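Major pollen allergen Jun a 1 (Juniperus ashei, PDB 1PXZ) has low pectate lyase activity, cleaving (1->4)-alpha-D-galacturonan by elimination with calcium as cofactor, and is the major allergen of this cedar pollen. Local coordinates at residues K81-V86 against E143-Q148; L101-P106 against H122-N127; C107-K112 against A152-N157; C126-L131 against D170-L175. All blocks are in the same frame, centred on the assembly; numbering follows the deposited sequence.

Contact 1. Residues K81-V86 against E143-Q148; sequences KMPLYV and EPVHAQ
Val145 meets Tyr85 with both of its methyl groups, and this is the tight part of the contact. Its CG1 lies 3.6 Å from Tyr85 OH, while CG2 rests 3.8 Å from Tyr85 CE2, so the valine approaches the hydroxyl end of the ring obliquely. The two side chains advance from opposite directions: with Tyr85 CG placed anti to the carbonyl carbon (chi1 -76°), the phenol is directed at Val145. Packing is slacker beside this pair. Pro83 CG comes within 4.0 Å of Gln148 CG, the proline ring and the glutamine chain crossing at about a right angle. The same corner of the proline ring is 4.3 Å from Val145 CG1. Only carbon atoms and the phenol oxygen touch here, and the contact rests on van der Waals packing. Its outer side belongs to Pro144, His146 and Ala147, exposed residues whose CB atoms point away from 81-86; the imidazole of His146 is poorly ordered. Farther in, the ring of Tyr85 also meets that of Phe109 on strand 108-111, the neighbour of strand 84-85 in the parallel sheet. Leu84 packs on helix 58-63, and Val145 touches Val134 on strand 132-137. The antiparallel pair 132-137 and 141-145 is thereby laid against the first strand of that sheet.

Contact 2. Residues L101-P106 against H122-N127; sequences LGNGGP and HIHGCN
Leu101 bonds through its backbone to both His122 and His124, beginning a run of hydrogen bonds that continues from the paired strands 99-102 and 122-124 into the turns beyond them. In the strands, Leu101 N donates to His122 O at 2.9 Å, and His124 N returns to Leu101 O at 3.0 Å. Beyond the strand ends the pattern is carried on by Asn103 N, 2.9 Å from His124 O. Gly104 N follows, 3.0 Å from Gly125 O. The last bond is less well aligned: Asn127 N sits 3.0 Å from Gly105 O but 57° above the carbonyl plane. Residues Gly102 to Gly105 form a type I' beta turn closed by Gly105 N and Gly102 O, with Asn103 and Gly104 at its inner positions, both with positive phi. Gly102 (phi 109°) has backbone angles that call for glycine in their own right, and a CB there would also clash with His124 O. CA-H...O contacts add to the backbone bonds, the shortest bringing Gly102 CA to 3.2 Å from His124 O. Among polar side chains, Asn103 OD1 approaches His124 CE1 at 3.4 Å, with the amide and imidazole planes 86° apart. The amide is held by ND2, which bonds to Ile78 O and His100 O. The apolar side-chain contact is Leu101 CB with Ile123 CG2, 4.3 Å apart on the face where both residues meet Leu108. Cys126 is tied by a disulfide to Cys107. In-register parallel bonding between successive turns, with the aliphatic pair Leu101 and Ile123 aligned on one face, is the hallmark of the parallel beta-helix.

Contact 3. Residues C107-K112 against A152-N157; sequences CLFMRK and AITMRN
Arg111 and Arg156 run side by side and point the same way from strands 108-111 and 153-156, whose directions differ by only 8°. Their guanidinium planes are 39° apart, and the aliphatic part of Arg111 lies over one face of the Arg156 group, CG being 3.2 Å from Arg156 NH1. A bend at chi3 (123°) turns the Arg156 guanidinium back over that chain. Lys112 NZ lies at the guanidinium edge near its plane, 3.1 Å from Arg156 NH1; these are two donors, not hydrogen-bonded. Lys112 NZ finds its acceptor in Asn157 OD1, 2.7 Å away. On the same face as the arginines, Phe109 and Thr154 lie side by side, with Phe109 CD2 3.8 Å from Thr154 CB. A water sits over the centre of the Phe109 ring, donating to Leu108 O at 2.7 Å and accepting from Thr154 OG1. The other face is apolar. Met110 leans toward the neighbouring strand, its CE 3.6 Å from Ile153 CG2 and tightly packed at 3.4 Å from Met155 CG. Backbone hydrogen bonds of the parallel ladder fix this register. The chemistry is thus two-sided: methionine and isoleucine fill the interior of the beta-helix, whereas the outer face carries basic groups and Thr154, whose side chain is about 4 Å from that of Asp177, a calcium ligand by similarity. The Asn157 bond probably offsets part of the Lys112-Arg156 repulsion.

Contact 4. Residues C126-L131 against D170-L175; sequences CNTSVL and DCSDGL
Cys171 overlaps Cys126 with its sulfur, SG lying 3.6 Å from Cys126 CB. The same sulfur accepts a hydrogen bond from Cys126 N at 3.4 Å, with an N-H...S angle of 156°. The two SG atoms are also 3.4 Å apart, a packing distance and not a bond. One residue on, Ser172 N donates to Cys126 O at 3.1 Å. Ser172 OG lies between its backbone N and carbonyl carbon (chi1 62°), which brings the hydroxyl near Cys126 O, the acceptor of a second, weak bond. The hydroxyl also donates to Asp173 OD2 at 3.0 Å, from above the carboxylate plane. Asp173 OD2 is held as well by Gly150 N, so two donors grip this oxygen. Toward Thr128 the contact is loose, its OG1 being 4.2 Å from Asp173 OD2. Segment 126-131, without regular structure, is therefore attached chiefly through its first residue to the turn leading into strand 174-179. Asp173 in this turn lies close to Asp149, and with Asp177 the three make up, by similarity, the calcium site of the pectate lyase fold.

In the fold
The four contacts lie in the N-terminal part of the parallel beta-helix, their centres 7 to 14 Å apart. Contact 2 is nested in the loop closed by contact 1, whereas contact 3 crosses both along the chain. Contacts 1, 3 and 4 reach the same parallel sheet, in which strands 84-85, 108-111, 153-156 and 174-179 are successive neighbours. Contact 2 belongs to another face of the solenoid and joins contact 3 through a disulfide. Contact 4 continues from contact 2 at Cys126 and Asn127, then meets contact 1 where Ser129 bonds to Gln148. Contacts 3 and 4 lie beside residues assigned by similarity to the calcium site, and Asp173 belongs to contact 4 itself.

Contact 1. Residues K81-V86 against E143-Q148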
loop_
_atom_site.group_PDB
_atom_site.type_symbol
_atom_site.label_atom_id
_atom_site.label_comp_id
_atom_site.label_asym_id
_atom_site.label_seq_id
_atom_site.Cartn_x
_atom_site.Cartn_y
_atom_site.Cartn_z
ATOM N N LYS A 81 -20.452 5.337 5.212
ATOM C CA LYS A 81 -20.944 6.244 6.238
ATOM C C LYS A 81 -20.038 6.268 7.467
ATOM O O LYS A 81 -20.101 7.213 8.246
ATOM C CB LYS A 81 -22.341 5.860 6.712
ATOM C CG LYS A 81 -23.453 5.988 5.676
ATOM C CD LYS A 81 -24.788 5.833 6.383
ATOM C CE LYS A 81 -25.969 6.111 5.472
ATOM N NZ LYS A 81 -25.927 5.327 4.214
ATOM N N MET A 82 -19.241 5.214 7.623
ATOM C CA MET A 82 -18.278 5.101 8.704
ATOM C C MET A 82 -17.036 4.360 8.200
ATOM O O MET A 82 -17.121 3.754 7.129
ATOM C CB MET A 82 -18.884 4.354 9.894
ATOM C CG MET A 82 -19.993 5.139 10.600
ATOM S SD MET A 82 -19.398 6.590 11.484
ATOM C CE MET A 82 -18.555 5.819 12.867
ATOM N N PRO A 83 -15.930 4.386 8.915
ATOM C CA PRO A 83 -14.765 3.589 8.481
ATOM C C PRO A 83 -15.151 2.135 8.226
ATOM O O PRO A 83 -15.933 1.545 8.969
ATOM C CB PRO A 83 -13.847 3.676 9.705
ATOM C CG PRO A 83 -14.168 5.018 10.295
ATOM C CD PRO A 83 -15.675 5.131 10.158
ATOM N N LEU A 84 -14.676 1.542 7.144
ATOM C CA LEU A 84 -14.984 0.146 6.874
ATOM C C LEU A 84 -13.842 -0.709 7.402
ATOM O O LEU A 84 -12.754 -0.631 6.824
ATOM C CB LEU A 84 -15.141 -0.081 5.381
ATOM C CG LEU A 84 -15.212 -1.538 4.919
ATOM C CD1 LEU A 84 -16.272 -2.308 5.693
ATOM C CD2 LEU A 84 -15.483 -1.593 3.421
ATOM N N TYR A 85 -14.115 -1.468 8.453
ATOM C CA TYR A 85 -13.141 -2.434 8.942
ATOM C C TYR A 85 -13.275 -3.733 8.157
ATOM O O TYR A 85 -14.368 -4.298 8.070
ATOM C CB TYR A 85 -13.364 -2.662 10.436
ATOM C CG TYR A 85 -12.808 -1.484 11.197
ATOM C CD1 TYR A 85 -11.468 -1.476 11.553
ATOM C CD2 TYR A 85 -13.632 -0.421 11.527
ATOM C CE1 TYR A 85 -10.935 -0.409 12.247
ATOM C CE2 TYR A 85 -13.096 0.649 12.222
ATOM C CZ TYR A 85 -11.765 0.646 12.573
ATOM O OH TYR A 85 -11.237 1.715 13.266
ATOM N N VAL A 86 -12.168 -4.168 7.580
ATOM C CA VAL A 86 -12.118 -5.343 6.725
ATOM C C VAL A 86 -11.565 -6.521 7.531
ATOM O O VAL A 86 -10.434 -6.465 8.044
ATOM C CB VAL A 86 -11.260 -5.140 5.465
ATOM C CG1 VAL A 86 -11.219 -6.438 4.647
ATOM C CG2 VAL A 86 -11.757 -4.011 4.566
ATOM N N GLU A 143 -19.070 -1.546 18.014
ATOM C CA GLU A 143 -18.161 -0.880 18.930
ATOM C C GLU A 143 -18.020 0.596 18.572
ATOM O O GLU A 143 -18.111 0.940 17.396
ATOM C CB GLU A 143 -16.747 -1.448 18.846
ATOM C CG GLU A 143 -16.567 -2.897 19.252
ATOM C CD GLU A 143 -15.136 -3.133 19.712
ATOM O OE1 GLU A 143 -14.224 -3.015 18.865
ATOM O OE2 GLU A 143 -14.966 -3.415 20.917
ATOM N N PRO A 144 -17.748 1.444 19.545
ATOM C CA PRO A 144 -17.537 2.852 19.197
ATOM C C PRO A 144 -16.187 2.964 18.496
ATOM O O PRO A 144 -15.243 2.302 18.905
ATOM C CB PRO A 144 -17.545 3.555 20.551
ATOM C CG PRO A 144 -17.198 2.503 21.550
ATOM C CD PRO A 144 -17.593 1.169 20.982
ATOM N N VAL A 145 -16.096 3.751 17.436
ATOM C CA VAL A 145 -14.807 3.957 16.746
ATOM C C VAL A 145 -14.441 5.421 16.830
ATOM O O VAL A 145 -15.259 6.278 16.486
ATOM C CB VAL A 145 -14.923 3.496 15.286
ATOM C CG1 VAL A 145 -13.748 3.978 14.449
ATOM C CG2 VAL A 145 -15.024 1.974 15.234
ATOM N N HIS A 146 -13.264 5.819 17.290
ATOM C CA HIS A 146 -13.035 7.267 17.379
ATOM C C HIS A 146 -13.008 7.900 15.994
ATOM O O HIS A 146 -12.964 7.197 14.981
ATOM C CB HIS A 146 -11.735 7.546 18.128
ATOM C CG HIS A 146 -10.469 7.132 17.444
ATOM N ND1 HIS A 146 -9.898 5.887 17.580
ATOM C CD2 HIS A 146 -9.630 7.805 16.620
ATOM C CE1 HIS A 146 -8.785 5.799 16.875
ATOM N NE2 HIS A 146 -8.599 6.962 16.273
ATOM N N ALA A 147 -13.017 9.229 15.931
ATOM C CA ALA A 147 -12.825 9.933 14.669
ATOM C C ALA A 147 -11.519 9.544 13.993
ATOM O O ALA A 147 -10.464 9.588 14.635
ATOM C CB ALA A 147 -12.847 11.438 14.925
ATOM N N GLN A 148 -11.521 9.180 12.710
ATOM C CA GLN A 148 -10.260 8.743 12.105
ATOM C C GLN A 148 -9.795 9.658 10.972
ATOM O O GLN A 148 -10.593 10.267 10.281
ATOM C CB GLN A 148 -10.371 7.344 11.498
ATOM C CG GLN A 148 -10.992 6.275 12.370
ATOM C CD GLN A 148 -10.081 5.924 13.530
ATOM O OE1 GLN A 148 -10.510 5.994 14.681
ATOM N NE2 GLN A 148 -8.854 5.553 13.186
#

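Contact 2. Residues L101-P106 against H122-N127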
loop_
_atom_site.group_PDB
_atom_site.type_symbol
_atom_site.label_atom_id
_atom_site.label_comp_id
_atom_site.label_asym_id
_atom_site.label_seq_id
_atom_site.Cartn_x
_atom_site.Cartn_y
_atom_site.Cartn_z
ATOM N N LEU A 101 -14.136 4.074 -4.204
ATOM C CA LEU A 101 -14.416 4.293 -2.796
ATOM C C LEU A 101 -13.885 5.657 -2.359
ATOM O O LEU A 101 -12.952 6.175 -2.984
ATOM C CB LEU A 101 -13.762 3.222 -1.905
ATOM C CG LEU A 101 -13.914 1.783 -2.407
ATOM C CD1 LEU A 101 -13.200 0.776 -1.514
ATOM C CD2 LEU A 101 -15.403 1.461 -2.515
ATOM N N GLY A 102 -14.426 6.234 -1.301
ATOM C CA GLY A 102 -14.043 7.521 -0.759
ATOM C C GLY A 102 -15.159 8.520 -1.059
ATOM O O GLY A 102 -16.192 8.483 -0.383
ATOM N N ASN A 103 -14.947 9.389 -2.045
ATOM C CA ASN A 103 -16.084 10.223 -2.482
ATOM C C ASN A 103 -16.674 11.059 -1.359
ATOM O O ASN A 103 -17.899 11.241 -1.305
ATOM C CB ASN A 103 -17.145 9.281 -3.062
ATOM C CG ASN A 103 -16.662 8.344 -4.149
ATOM O OD1 ASN A 103 -16.132 8.808 -5.165
ATOM N ND2 ASN A 103 -16.820 7.020 -4.011
ATOM N N GLY A 104 -15.868 11.582 -0.452
ATOM C CA GLY A 104 -16.267 12.354 0.713
ATOM C C GLY A 104 -16.505 11.555 1.977
ATOM O O GLY A 104 -16.731 12.126 3.050
ATOM N N GLY A 105 -16.461 10.217 1.916
ATOM C CA GLY A 105 -16.647 9.428 3.128
ATOM C C GLY A 105 -15.320 8.815 3.564
ATOM O O GLY A 105 -14.323 8.979 2.856
ATOM N N PRO A 106 -15.317 8.135 4.702
ATOM C CA PRO A 106 -14.150 7.396 5.177
ATOM C C PRO A 106 -13.909 6.170 4.289
ATOM O O PRO A 106 -14.767 5.802 3.502
ATOM C CB PRO A 106 -14.512 6.951 6.593
ATOM C CG PRO A 106 -15.985 7.105 6.701
ATOM C CD PRO A 106 -16.450 8.062 5.646
ATOM N N HIS A 122 -10.269 1.848 -7.159
ATOM C CA HIS A 122 -9.972 3.283 -7.145
ATOM C C HIS A 122 -10.316 3.838 -5.767
ATOM O O HIS A 122 -11.464 3.627 -5.330
ATOM C CB HIS A 122 -10.805 4.035 -8.160
ATOM C CG HIS A 122 -10.721 3.588 -9.579
ATOM N ND1 HIS A 122 -9.929 4.277 -10.485
ATOM C CD2 HIS A 122 -11.320 2.581 -10.262
ATOM C CE1 HIS A 122 -10.038 3.695 -11.670
ATOM N NE2 HIS A 122 -10.869 2.669 -11.567
ATOM N N ILE A 123 -9.440 4.521 -5.064
ATOM C CA ILE A 123 -9.851 5.135 -3.792
ATOM C C ILE A 123 -9.419 6.590 -3.831
ATOM O O ILE A 123 -8.238 6.849 -4.042
ATOM C CB ILE A 123 -9.280 4.433 -2.555
ATOM C CG1 ILE A 123 -9.455 2.919 -2.606
ATOM C CG2 ILE A 123 -9.878 5.018 -1.286
ATOM C CD1 ILE A 123 -8.826 2.135 -1.476
ATOM N N HIS A 124 -10.366 7.506 -3.663
ATOM C CA HIS A 124 -10.008 8.922 -3.658
ATOM C C HIS A 124 -11.070 9.730 -2.922
ATOM O O HIS A 124 -12.187 9.227 -2.780
ATOM C CB HIS A 124 -9.856 9.423 -5.092
ATOM C CG HIS A 124 -11.067 9.123 -5.912
ATOM N ND1 HIS A 124 -12.224 9.864 -5.760
ATOM C CD2 HIS A 124 -11.321 8.200 -6.866
ATOM C CE1 HIS A 124 -13.141 9.409 -6.592
ATOM N NE2 HIS A 124 -12.619 8.403 -7.267
ATOM N N GLY A 125 -10.691 10.914 -2.480
ATOM C CA GLY A 125 -11.574 11.781 -1.726
ATOM C C GLY A 125 -11.900 11.242 -0.342
ATOM O O GLY A 125 -12.948 11.601 0.199
ATOM N N CYS A 126 -11.053 10.405 0.265
ATOM C CA CYS A 126 -11.378 9.928 1.599
ATOM C C CYS A 126 -11.352 11.075 2.597
ATOM O O CYS A 126 -10.538 11.993 2.514
ATOM C CB CYS A 126 -10.404 8.832 2.067
ATOM S SG CYS A 126 -10.341 7.450 0.894
ATOM N N ASN A 127 -12.244 11.033 3.568
ATOM C CA ASN A 127 -12.379 12.168 4.473
ATOM C C ASN A 127 -12.410 11.765 5.931
ATOM O O ASN A 127 -12.690 10.605 6.207
ATOM C CB ASN A 127 -13.702 12.886 4.161
ATOM C CG ASN A 127 -13.729 14.271 4.775
ATOM O OD1 ASN A 127 -14.621 14.593 5.556
ATOM N ND2 ASN A 127 -12.739 15.068 4.397
#

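Contact 3. Residues C107-K112 against A152-N157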
loop_
_atom_site.group_PDB
_atom_site.type_symbol
_atom_site.label_atom_id
_atom_site.label_comp_id
_atom_site.label_asym_id
_atom_site.label_seq_id
_atom_site.Cartn_x
_atom_site.Cartn_y
_atom_site.Cartn_z
ATOM N N CYS A 107 -12.722 5.564 4.427
ATOM C CA CYS A 107 -12.345 4.485 3.516
ATOM C C CYS A 107 -11.994 3.213 4.262
ATOM O O CYS A 107 -12.775 2.818 5.149
ATOM C CB CYS A 107 -11.225 5.014 2.590
ATOM S SG CYS A 107 -11.920 6.289 1.475
ATOM N N LEU A 108 -10.881 2.566 3.951
ATOM C CA LEU A 108 -10.635 1.192 4.375
ATOM C C LEU A 108 -9.652 1.075 5.535
ATOM O O LEU A 108 -8.605 1.735 5.557
ATOM C CB LEU A 108 -10.059 0.346 3.229
ATOM C CG LEU A 108 -10.915 0.307 1.948
ATOM C CD1 LEU A 108 -10.217 -0.518 0.880
ATOM C CD2 LEU A 108 -12.310 -0.209 2.266
ATOM N N PHE A 109 -10.044 0.215 6.471
ATOM C CA PHE A 109 -9.334 0.044 7.723
ATOM C C PHE A 109 -9.130 -1.439 8.009
ATOM O O PHE A 109 -10.009 -2.260 7.801
ATOM C CB PHE A 109 -10.096 0.685 8.899
ATOM C CG PHE A 109 -10.130 2.208 8.853
ATOM C CD1 PHE A 109 -10.942 2.885 7.954
ATOM C CD2 PHE A 109 -9.342 2.948 9.716
ATOM C CE1 PHE A 109 -10.985 4.266 7.869
ATOM C CE2 PHE A 109 -9.366 4.331 9.648
ATOM C CZ PHE A 109 -10.181 4.979 8.745
ATOM N N MET A 110 -7.940 -1.766 8.496
ATOM C CA MET A 110 -7.668 -3.135 8.936
ATOM C C MET A 110 -6.997 -3.069 10.305
ATOM O O MET A 110 -6.009 -2.331 10.468
ATOM C CB MET A 110 -6.785 -3.863 7.926
ATOM C CG MET A 110 -7.519 -4.241 6.633
ATOM S SD MET A 110 -6.343 -4.280 5.268
ATOM C CE MET A 110 -6.156 -2.503 4.990
ATOM N N ARG A 111 -7.535 -3.806 11.275
ATOM C CA ARG A 111 -6.932 -3.711 12.613
ATOM C C ARG A 111 -6.866 -5.096 13.245
ATOM O O ARG A 111 -7.870 -5.790 13.387
ATOM C CB ARG A 111 -7.703 -2.743 13.502
ATOM C CG ARG A 111 -7.130 -2.625 14.907
ATOM C CD ARG A 111 -8.258 -2.498 15.923
ATOM N NE ARG A 111 -9.083 -1.327 15.675
ATOM C CZ ARG A 111 -10.347 -1.167 16.046
ATOM N NH1 ARG A 111 -10.969 -2.132 16.713
ATOM N NH2 ARG A 111 -10.986 -0.041 15.753
ATOM N N LYS A 112 -5.666 -5.531 13.611
ATOM C CA LYS A 112 -5.531 -6.855 14.216
ATOM C C LYS A 112 -6.130 -7.977 13.380
ATOM O O LYS A 112 -6.887 -8.812 13.889
ATOM C CB LYS A 112 -6.171 -6.858 15.612
ATOM C CG LYS A 112 -5.491 -5.914 16.590
ATOM C CD LYS A 112 -6.072 -6.100 17.987
ATOM C CE LYS A 112 -5.107 -5.609 19.055
ATOM N NZ LYS A 112 -3.912 -4.943 18.462
ATOM N N ALA A 152 -6.684 6.627 2.770
ATOM C CA ALA A 152 -7.353 5.670 1.888
ATOM C C ALA A 152 -7.319 4.254 2.456
ATOM O O ALA A 152 -8.288 3.512 2.417
ATOM C CB ALA A 152 -6.715 5.678 0.506
ATOM N N ILE A 153 -6.157 3.860 2.966
ATOM C CA ILE A 153 -5.999 2.509 3.500
ATOM C C ILE A 153 -5.244 2.590 4.807
ATOM O O ILE A 153 -4.143 3.171 4.809
ATOM C CB ILE A 153 -5.231 1.633 2.492
ATOM C CG1 ILE A 153 -5.955 1.411 1.163
ATOM C CG2 ILE A 153 -4.864 0.303 3.143
ATOM C CD1 ILE A 153 -5.142 0.710 0.096
ATOM N N THR A 154 -5.814 2.053 5.877
ATOM C CA THR A 154 -5.108 2.150 7.166
ATOM C C THR A 154 -4.887 0.762 7.745
ATOM O O THR A 154 -5.868 0.015 7.774
ATOM C CB THR A 154 -5.903 2.991 8.178
ATOM O OG1 THR A 154 -6.009 4.332 7.693
ATOM C CG2 THR A 154 -5.171 3.057 9.511
ATOM N N MET A 155 -3.672 0.436 8.174
ATOM C CA MET A 155 -3.412 -0.882 8.761
ATOM C C MET A 155 -2.812 -0.710 10.155
ATOM O O MET A 155 -1.801 -0.011 10.293
ATOM C CB MET A 155 -2.482 -1.728 7.889
ATOM C CG MET A 155 -3.134 -2.200 6.586
ATOM S SD MET A 155 -1.878 -2.861 5.442
ATOM C CE MET A 155 -1.374 -1.271 4.760
ATOM N N ARG A 156 -3.448 -1.323 11.154
ATOM C CA ARG A 156 -2.971 -1.275 12.533
ATOM C C ARG A 156 -2.816 -2.708 13.029
ATOM O O ARG A 156 -3.805 -3.448 13.052
ATOM C CB ARG A 156 -3.936 -0.503 13.418
ATOM C CG ARG A 156 -3.505 -0.312 14.853
ATOM C CD ARG A 156 -4.548 0.474 15.628
ATOM N NE ARG A 156 -5.100 -0.137 16.811
ATOM C CZ ARG A 156 -5.102 -1.342 17.333
ATOM N NH1 ARG A 156 -4.496 -2.383 16.774
ATOM N NH2 ARG A 156 -5.745 -1.552 18.484
ATOM N N ASN A 157 -1.600 -3.100 13.389
ATOM C CA ASN A 157 -1.424 -4.472 13.856
ATOM C C ASN A 157 -1.909 -5.493 12.836
ATOM O O ASN A 157 -2.628 -6.420 13.196
ATOM C CB ASN A 157 -2.211 -4.664 15.160
ATOM C CG ASN A 157 -1.402 -5.503 16.138
ATOM O OD1 ASN A 157 -1.464 -5.264 17.335
ATOM N ND2 ASN A 157 -0.651 -6.455 15.597
HETATM O O HOH W 1 -7.975 4.244 6.136
#

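Contact 4. Residues C126-L131 against D170-L175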
loop_
_atom_site.group_PDB
_atom_site.type_symbol
_atom_site.label_atom_id
_atom_site.label_comp_id
_atom_site.label_asym_id
_atom_site.label_seq_id
_atom_site.Cartn_x
_atom_site.Cartn_y
_atom_site.Cartn_z
ATOM N N CYS A 126 -11.053 10.405 0.265
ATOM C CA CYS A 126 -11.378 9.928 1.599
ATOM C C CYS A 126 -11.352 11.075 2.597
ATOM O O CYS A 126 -10.538 11.993 2.514
ATOM C CB CYS A 126 -10.404 8.832 2.067
ATOM S SG CYS A 126 -10.341 7.450 0.894
ATOM N N ASN A 127 -12.244 11.033 3.568
ATOM C CA ASN A 127 -12.379 12.168 4.473
ATOM C C ASN A 127 -12.410 11.765 5.931
ATOM O O ASN A 127 -12.690 10.605 6.207
ATOM C CB ASN A 127 -13.702 12.886 4.161
ATOM C CG ASN A 127 -13.729 14.271 4.775
ATOM O OD1 ASN A 127 -14.621 14.593 5.556
ATOM N ND2 ASN A 127 -12.739 15.068 4.397
ATOM N N THR A 128 -12.137 12.715 6.808
ATOM C CA THR A 128 -12.200 12.499 8.248
ATOM C C THR A 128 -13.537 11.888 8.652
ATOM O O THR A 128 -14.611 12.280 8.200
ATOM C CB THR A 128 -12.000 13.813 9.024
ATOM O OG1 THR A 128 -10.664 14.275 8.762
ATOM C CG2 THR A 128 -12.117 13.570 10.525
ATOM N N SER A 129 -13.479 10.876 9.526
ATOM C CA SER A 129 -14.785 10.306 9.889
ATOM C C SER A 129 -15.281 10.938 11.179
ATOM O O SER A 129 -14.554 11.634 11.890
ATOM C CB SER A 129 -14.663 8.791 10.040
ATOM O OG SER A 129 -13.851 8.501 11.186
ATOM N N VAL A 130 -16.541 10.662 11.486
ATOM C CA VAL A 130 -17.153 11.092 12.734
ATOM C C VAL A 130 -17.201 9.969 13.758
ATOM O O VAL A 130 -17.459 8.818 13.397
ATOM C CB VAL A 130 -18.589 11.574 12.456
ATOM C CG1 VAL A 130 -19.297 11.894 13.756
ATOM C CG2 VAL A 130 -18.511 12.768 11.517
ATOM N N LEU A 131 -16.927 10.307 15.006
ATOM C CA LEU A 131 -17.030 9.338 16.103
ATOM C C LEU A 131 -18.393 8.670 16.026
ATOM O O LEU A 131 -19.406 9.301 15.686
ATOM C CB LEU A 131 -16.811 10.081 17.402
ATOM C CG LEU A 131 -17.181 9.422 18.722
ATOM C CD1 LEU A 131 -16.134 8.396 19.130
ATOM C CD2 LEU A 131 -17.348 10.489 19.796
ATOM N N ASP A 170 -5.750 12.000 -3.968
ATOM C CA ASP A 170 -6.576 13.061 -3.436
ATOM C C ASP A 170 -7.359 12.700 -2.193
ATOM O O ASP A 170 -8.592 12.828 -2.194
ATOM C CB ASP A 170 -7.569 13.450 -4.556
ATOM C CG ASP A 170 -8.344 14.719 -4.238
ATOM O OD1 ASP A 170 -7.853 15.534 -3.428
ATOM O OD2 ASP A 170 -9.450 14.858 -4.799
ATOM N N CYS A 171 -6.678 12.264 -1.138
ATOM C CA CYS A 171 -7.360 12.058 0.135
ATOM C C CYS A 171 -7.013 13.158 1.119
ATOM O O CYS A 171 -6.083 13.932 0.874
ATOM C CB CYS A 171 -6.990 10.674 0.709
ATOM S SG CYS A 171 -7.823 9.434 -0.337
ATOM N N SER A 172 -7.744 13.244 2.239
ATOM C CA SER A 172 -7.459 14.391 3.112
ATOM C C SER A 172 -6.159 14.191 3.872
ATOM O O SER A 172 -5.459 15.180 4.115
ATOM C CB SER A 172 -8.626 14.655 4.069
ATOM O OG SER A 172 -8.836 13.533 4.910
ATOM N N ASP A 173 -5.806 12.963 4.238
ATOM C CA ASP A 173 -4.571 12.788 5.020
ATOM C C ASP A 173 -3.595 11.905 4.273
ATOM O O ASP A 173 -2.891 12.432 3.407
ATOM C CB ASP A 173 -4.905 12.220 6.400
ATOM C CG ASP A 173 -5.742 13.251 7.156
ATOM O OD1 ASP A 173 -5.131 14.222 7.655
ATOM O OD2 ASP A 173 -6.976 13.097 7.243
ATOM N N GLY A 174 -3.525 10.603 4.549
ATOM C CA GLY A 174 -2.594 9.774 3.791
ATOM C C GLY A 174 -3.257 8.856 2.785
ATOM O O GLY A 174 -4.474 8.678 2.742
ATOM N N LEU A 175 -2.443 8.224 1.927
ATOM C CA LEU A 175 -2.993 7.208 1.046
ATOM C C LEU A 175 -2.818 5.844 1.695
ATOM O O LEU A 175 -3.754 5.051 1.709
ATOM C CB LEU A 175 -2.358 7.274 -0.342
ATOM C CG LEU A 175 -2.689 8.581 -1.091
ATOM C CD1 LEU A 175 -2.000 8.591 -2.447
ATOM C CD2 LEU A 175 -4.197 8.739 -1.235
#